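Side-chain contacts in 2-C-methyl-D-erythritol 4-phosphate cytidylyltransferase (Neisseria gonorrhoeae, PDB 1VGW), which probably catalyses transfer of the cytidylyl group of CTP to 2-C-methyl-D-erythritol 4-phosphate, a step of isoprenoid biosynthesis by the DXP pathway: residues H39-F44 against T69-V74; G162-Q167 against P203-G208. All blocks are in the same frame, centred on the assembly; numbering follows the deposited sequence.

Contact 1 (H39-F44 against T69-V74); sequences HVLGIF and TAFPQV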
loop_
_atom_site.group_PDB
_atom_site.type_symbol
_atom_site.label_atom_id
_atom_site.label_comp_id
_atom_site.label_asym_id
_atom_site.label_seq_id
_atom_site.Cartn_x
_atom_site.Cartn_y
_atom_site.Cartn_z
ATOM N N HIS B 39 10.968 5.074 18.922
ATOM C CA HIS B 39 9.676 4.420 18.834
ATOM C C HIS B 39 9.868 2.953 18.386
ATOM O O HIS B 39 9.139 2.092 18.864
ATOM C CB HIS B 39 8.764 5.087 17.822
ATOM C CG HIS B 39 8.017 6.263 18.358
ATOM N ND1 HIS B 39 6.981 6.118 19.263
ATOM C CD2 HIS B 39 8.150 7.590 18.113
ATOM C CE1 HIS B 39 6.505 7.321 19.548
ATOM N NE2 HIS B 39 7.193 8.220 18.867
ATOM N N VAL B 40 10.769 2.746 17.421
ATOM C CA VAL B 40 11.023 1.399 16.927
ATOM C C VAL B 40 11.689 0.506 17.995
ATOM O O VAL B 40 11.321 -0.662 18.131
ATOM C CB VAL B 40 11.834 1.344 15.631
ATOM C CG1 VAL B 40 12.341 -0.104 15.389
ATOM C CG2 VAL B 40 10.953 1.672 14.427
ATOM N N LEU B 41 12.624 1.048 18.756
ATOM C CA LEU B 41 13.306 0.265 19.783
ATOM C C LEU B 41 12.334 -0.198 20.862
ATOM O O LEU B 41 12.439 -1.329 21.360
ATOM C CB LEU B 41 14.448 1.053 20.406
ATOM C CG LEU B 41 15.611 1.353 19.466
ATOM C CD1 LEU B 41 16.648 2.202 20.174
ATOM C CD2 LEU B 41 16.252 0.047 18.951
ATOM N N GLY B 42 11.348 0.662 21.107
ATOM C CA GLY B 42 10.301 0.456 22.060
ATOM C C GLY B 42 9.481 -0.776 21.770
ATOM O O GLY B 42 9.042 -1.479 22.700
ATOM N N ILE B 43 9.239 -1.066 20.505
ATOM C CA ILE B 43 8.444 -2.245 20.140
ATOM C C ILE B 43 9.169 -3.544 20.451
ATOM O O ILE B 43 8.550 -4.507 20.886
ATOM C CB ILE B 43 8.077 -2.169 18.646
ATOM C CG1 ILE B 43 7.174 -0.912 18.424
ATOM C CG2 ILE B 43 7.357 -3.407 18.170
ATOM C CD1 ILE B 43 7.119 -0.573 16.904
ATOM N N PHE B 44 10.476 -3.638 20.232
ATOM C CA PHE B 44 11.232 -4.846 20.486
ATOM C C PHE B 44 11.606 -5.034 21.954
ATOM O O PHE B 44 11.446 -6.136 22.515
ATOM C CB PHE B 44 12.513 -4.868 19.619
ATOM C CG PHE B 44 12.199 -4.948 18.144
ATOM C CD1 PHE B 44 11.956 -6.139 17.508
ATOM C CD2 PHE B 44 12.137 -3.773 17.387
ATOM C CE1 PHE B 44 11.622 -6.185 16.168
ATOM C CE2 PHE B 44 11.829 -3.814 16.050
ATOM C CZ PHE B 44 11.584 -5.014 15.421
ATOM N N THR B 69 21.573 6.060 25.883
ATOM C CA THR B 69 21.202 6.364 27.272
ATOM C C THR B 69 19.755 6.078 27.538
ATOM O O THR B 69 19.322 5.842 28.666
ATOM C CB THR B 69 21.484 7.850 27.574
ATOM O OG1 THR B 69 22.894 8.016 27.797
ATOM C CG2 THR B 69 20.717 8.404 28.724
ATOM N N ALA B 70 18.883 6.104 26.527
ATOM C CA ALA B 70 17.481 5.791 26.870
ATOM C C ALA B 70 17.237 4.279 26.898
ATOM O O ALA B 70 16.234 3.828 27.490
ATOM C CB ALA B 70 16.559 6.489 25.888
ATOM N N PHE B 71 18.075 3.514 26.206
ATOM C CA PHE B 71 17.973 2.057 26.121
ATOM C C PHE B 71 19.307 1.393 26.479
ATOM O O PHE B 71 20.137 0.995 25.642
ATOM C CB PHE B 71 17.524 1.658 24.697
ATOM C CG PHE B 71 16.109 2.066 24.371
ATOM C CD1 PHE B 71 15.871 3.265 23.693
ATOM C CD2 PHE B 71 15.027 1.336 24.771
ATOM C CE1 PHE B 71 14.596 3.698 23.429
ATOM C CE2 PHE B 71 13.739 1.756 24.508
ATOM C CZ PHE B 71 13.516 2.943 23.839
ATOM N N PRO B 72 19.595 1.295 27.785
ATOM C CA PRO B 72 20.846 0.751 28.267
ATOM C C PRO B 72 21.111 -0.667 27.812
ATOM O O PRO B 72 22.254 -1.025 27.472
ATOM C CB PRO B 72 20.782 0.944 29.773
ATOM C CG PRO B 72 19.333 1.012 30.087
ATOM C CD PRO B 72 18.690 1.668 28.887
ATOM N N GLN B 73 20.089 -1.499 27.659
ATOM C CA GLN B 73 20.346 -2.848 27.168
ATOM C C GLN B 73 20.500 -2.963 25.666
ATOM O O GLN B 73 21.020 -3.983 25.176
ATOM C CB GLN B 73 19.296 -3.844 27.695
ATOM C CG GLN B 73 19.649 -4.298 29.112
ATOM C CD GLN B 73 18.539 -5.055 29.781
ATOM O OE1 GLN B 73 17.366 -4.952 29.424
ATOM N NE2 GLN B 73 18.908 -5.803 30.820
ATOM N N VAL B 74 20.056 -1.981 24.885
ATOM C CA VAL B 74 20.236 -2.037 23.431
ATOM C C VAL B 74 21.689 -1.812 23.066
ATOM O O VAL B 74 22.416 -1.040 23.682
ATOM C CB VAL B 74 19.351 -0.952 22.780
ATOM C CG1 VAL B 74 19.690 -0.727 21.321
ATOM C CG2 VAL B 74 17.903 -1.291 22.972
#
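Leu41 and Phe71 leave the backbone alike, each CG beside its own backbone N and anti to the carbonyl carbon (chi1 -67° for Leu41, -68° for Phe71). In Phe71 this torsion carries the ring under Leu41 CB, and in Leu41 it carries the methyls on toward the side of the ring and Val74. Both residues point toward the other segment. Leu41 CB stands over the middle of the ring, 4.0 Å from its centroid and only 10° off the ring normal, which makes this a CH-pi contact from above the face. Further out, Leu41 CD1 reaches the side of the ring nearest the Phe71 backbone, 3.8 Å from Phe71 CD1. The other methyl branch turns toward the second partner, with Leu41 CD2 4.2 Å from Val74 CG1. At the far end of the ring, Phe71 CZ comes within 4.2 Å of Gly42 N in an oblique approach.

Phe71 is the residue at which helix 63-70 gives way to a type I turn, and the turn brings Val74 round to the same leucine. Helices 36-45 and 63-70 belong to successive beta-alpha-beta crossovers, the first joining the parallel strands 7-12 and 52-56, the second joining 52-56 to 75-77. Leu41 also packs on Ile11, Thr53 and Val55 of those strands. Glu38 and Glu45 of helix 36-45 touch Phe71 as well. No hydrogen bond links the two segments, so their association rests on dispersion and on the face of one phenyl ring, a join that depends on shape more than on polar direction.

Contact 2 (G162-Q167 against P203-G208); sequences GLWQAQ and PLLIQG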
loop_
_atom_site.group_PDB
_atom_site.type_symbol
_atom_site.label_atom_id
_atom_site.label_comp_id
_atom_site.label_asym_id
_atom_site.label_seq_id
_atom_site.Cartn_x
_atom_site.Cartn_y
_atom_site.Cartn_z
ATOM N N GLY B 162 -1.696 -14.221 -6.911
ATOM C CA GLY B 162 -0.663 -14.740 -6.062
ATOM C C GLY B 162 0.467 -13.797 -5.724
ATOM O O GLY B 162 1.465 -14.306 -5.145
ATOM N N LEU B 163 0.399 -12.490 -5.944
ATOM C CA LEU B 163 1.469 -11.563 -5.649
ATOM C C LEU B 163 1.313 -10.869 -4.289
ATOM O O LEU B 163 0.191 -10.744 -3.791
ATOM C CB LEU B 163 1.669 -10.486 -6.714
ATOM C CG LEU B 163 1.935 -10.900 -8.155
ATOM C CD1 LEU B 163 2.529 -9.743 -8.965
ATOM C CD2 LEU B 163 2.892 -12.121 -8.209
ATOM N N TRP B 164 2.460 -10.603 -3.637
ATOM C CA TRP B 164 2.563 -10.018 -2.319
ATOM C C TRP B 164 3.574 -8.872 -2.227
ATOM O O TRP B 164 4.633 -8.883 -2.856
ATOM C CB TRP B 164 3.053 -11.107 -1.286
ATOM C CG TRP B 164 2.085 -12.222 -1.100
ATOM C CD1 TRP B 164 1.758 -13.186 -2.029
ATOM C CD2 TRP B 164 1.311 -12.556 0.061
ATOM N NE1 TRP B 164 0.766 -13.985 -1.564
ATOM C CE2 TRP B 164 0.486 -13.650 -0.275
ATOM C CE3 TRP B 164 1.179 -11.993 1.320
ATOM C CZ2 TRP B 164 -0.433 -14.210 0.607
ATOM C CZ3 TRP B 164 0.281 -12.560 2.221
ATOM C CH2 TRP B 164 -0.512 -13.664 1.863
ATOM N N GLN B 165 3.373 -7.927 -1.307
ATOM C CA GLN B 165 4.332 -6.853 -1.099
ATOM C C GLN B 165 5.116 -7.130 0.190
ATOM O O GLN B 165 4.498 -7.286 1.234
ATOM C CB GLN B 165 3.631 -5.499 -0.933
ATOM C CG GLN B 165 2.688 -5.148 -2.055
ATOM C CD GLN B 165 1.563 -4.237 -1.575
ATOM O OE1 GLN B 165 1.755 -3.038 -1.406
ATOM N NE2 GLN B 165 0.401 -4.847 -1.353
ATOM N N ALA B 166 6.438 -7.146 0.115
ATOM C CA ALA B 166 7.256 -7.430 1.267
ATOM C C ALA B 166 7.329 -6.268 2.247
ATOM O O ALA B 166 7.354 -5.086 1.838
ATOM C CB ALA B 166 8.658 -7.789 0.763
ATOM N N GLN B 167 7.339 -6.546 3.524
ATOM C CA GLN B 167 7.525 -5.604 4.619
ATOM C C GLN B 167 8.740 -6.103 5.421
ATOM O O GLN B 167 9.587 -6.797 4.808
ATOM C CB GLN B 167 6.311 -5.526 5.526
ATOM C CG GLN B 167 5.044 -5.054 4.850
ATOM C CD GLN B 167 3.876 -4.826 5.777
ATOM O OE1 GLN B 167 3.629 -5.591 6.734
ATOM N NE2 GLN B 167 3.117 -3.757 5.492
ATOM N N PRO B 203 11.695 -18.899 1.572
ATOM C CA PRO B 203 11.198 -18.438 2.884
ATOM C C PRO B 203 9.696 -18.420 2.966
ATOM O O PRO B 203 9.022 -18.330 1.929
ATOM C CB PRO B 203 11.812 -17.068 3.061
ATOM C CG PRO B 203 12.975 -17.045 2.141
ATOM C CD PRO B 203 12.517 -17.855 0.927
ATOM N N LEU B 204 9.130 -18.580 4.167
ATOM C CA LEU B 204 7.666 -18.520 4.298
ATOM C C LEU B 204 7.181 -17.073 4.117
ATOM O O LEU B 204 7.939 -16.118 4.347
ATOM C CB LEU B 204 7.192 -19.014 5.676
ATOM C CG LEU B 204 7.632 -20.343 6.222
ATOM C CD1 LEU B 204 7.230 -20.513 7.690
ATOM C CD2 LEU B 204 7.001 -21.502 5.451
ATOM N N LEU B 205 5.916 -16.897 3.762
ATOM C CA LEU B 205 5.287 -15.581 3.702
ATOM C C LEU B 205 4.263 -15.533 4.872
ATOM O O LEU B 205 3.320 -16.332 4.870
ATOM C CB LEU B 205 4.534 -15.282 2.411
ATOM C CG LEU B 205 5.362 -14.934 1.184
ATOM C CD1 LEU B 205 4.608 -15.267 -0.095
ATOM C CD2 LEU B 205 5.827 -13.484 1.166
ATOM N N ILE B 206 4.492 -14.630 5.812
ATOM C CA ILE B 206 3.601 -14.445 6.975
ATOM C C ILE B 206 2.880 -13.088 6.862
ATOM O O ILE B 206 3.410 -12.051 6.432
ATOM C CB ILE B 206 4.420 -14.533 8.252
ATOM C CG1 ILE B 206 4.911 -16.014 8.449
ATOM C CG2 ILE B 206 3.735 -14.070 9.502
ATOM C CD1 ILE B 206 6.432 -16.038 8.310
ATOM N N GLN B 207 1.597 -13.083 7.142
ATOM C CA GLN B 207 0.734 -11.932 7.053
ATOM C C GLN B 207 1.211 -10.774 7.900
ATOM O O GLN B 207 1.385 -10.901 9.109
ATOM C CB GLN B 207 -0.704 -12.295 7.419
ATOM C CG GLN B 207 -1.678 -11.171 7.407
ATOM C CD GLN B 207 -1.957 -10.482 6.089
ATOM O OE1 GLN B 207 -1.919 -11.040 4.969
ATOM N NE2 GLN B 207 -2.315 -9.200 6.223
ATOM N N GLY B 208 1.427 -9.616 7.258
ATOM C CA GLY B 208 1.873 -8.428 7.980
ATOM C C GLY B 208 0.679 -7.581 8.426
ATOM O O GLY B 208 -0.247 -8.087 9.066
#
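Trp164 points its CB toward strand 204-207, and from there the indole extends over strand 136-141 toward Leu205. Trp164 CG, the first ring atom, lies 4.1 Å from Leu205 CD1. The next atom, Trp164 CD1, is 4.0 Å from Leu205 CD1. This methyl thus sits over the five-membered ring, 11° off its normal, and so toward one end of the indole as a whole, in a CH-pi contact. Gly162 O, just ahead of the strand, lies in the ring plane at the edge. At the far end of the six-membered ring, Trp164 CZ3 is 3.8 Å from Gln207 OE1, the amide plane being turned 60° from that of the indole. Gln207 starts away from the tryptophan, and a bend at chi2 (64°) brings its amide back.

Strands 163-167 and 204-207 are not direct neighbours in the mixed sheet. Strand 136-141 runs between them, antiparallel to the first and parallel to the second, and Trp164 and Leu205 meet over it, resting on its Pro141 and Ala139 respectively. Ala149 of the second subunit packs against both, and Leu163 to Gln165 pair with a strand of that subunit, carrying the sheet across the interface.

Nearer the end of the strand, Gln167 OE1 lies 3.6 Å from Gly208 CA. The Gln167 amide is held by Asn212 ND2, which donates to OE1, and by Asp209 O, which accepts from NE2.

Overall arrangement
Contact 1 and contact 2 lie on opposite sides of the chain's centre, with their own centres 27 Å apart. They do not touch, and their nearest atoms remain about 10 Å from each other. Both segments of contact 1 precede both segments of contact 2 along the chain. Contact 1 lies away from the predicted catalytic and substrate-positioning residues and touches no other chain of the assembly, whereas contact 2 forms part of the dimer interface. Contact 2 is also nearer the predicted MEP-positioning residues: the side chain of Gln167 is about 8 Å from that of Lys214, and the side chain of Trp164 about 9 Å from that of Arg160.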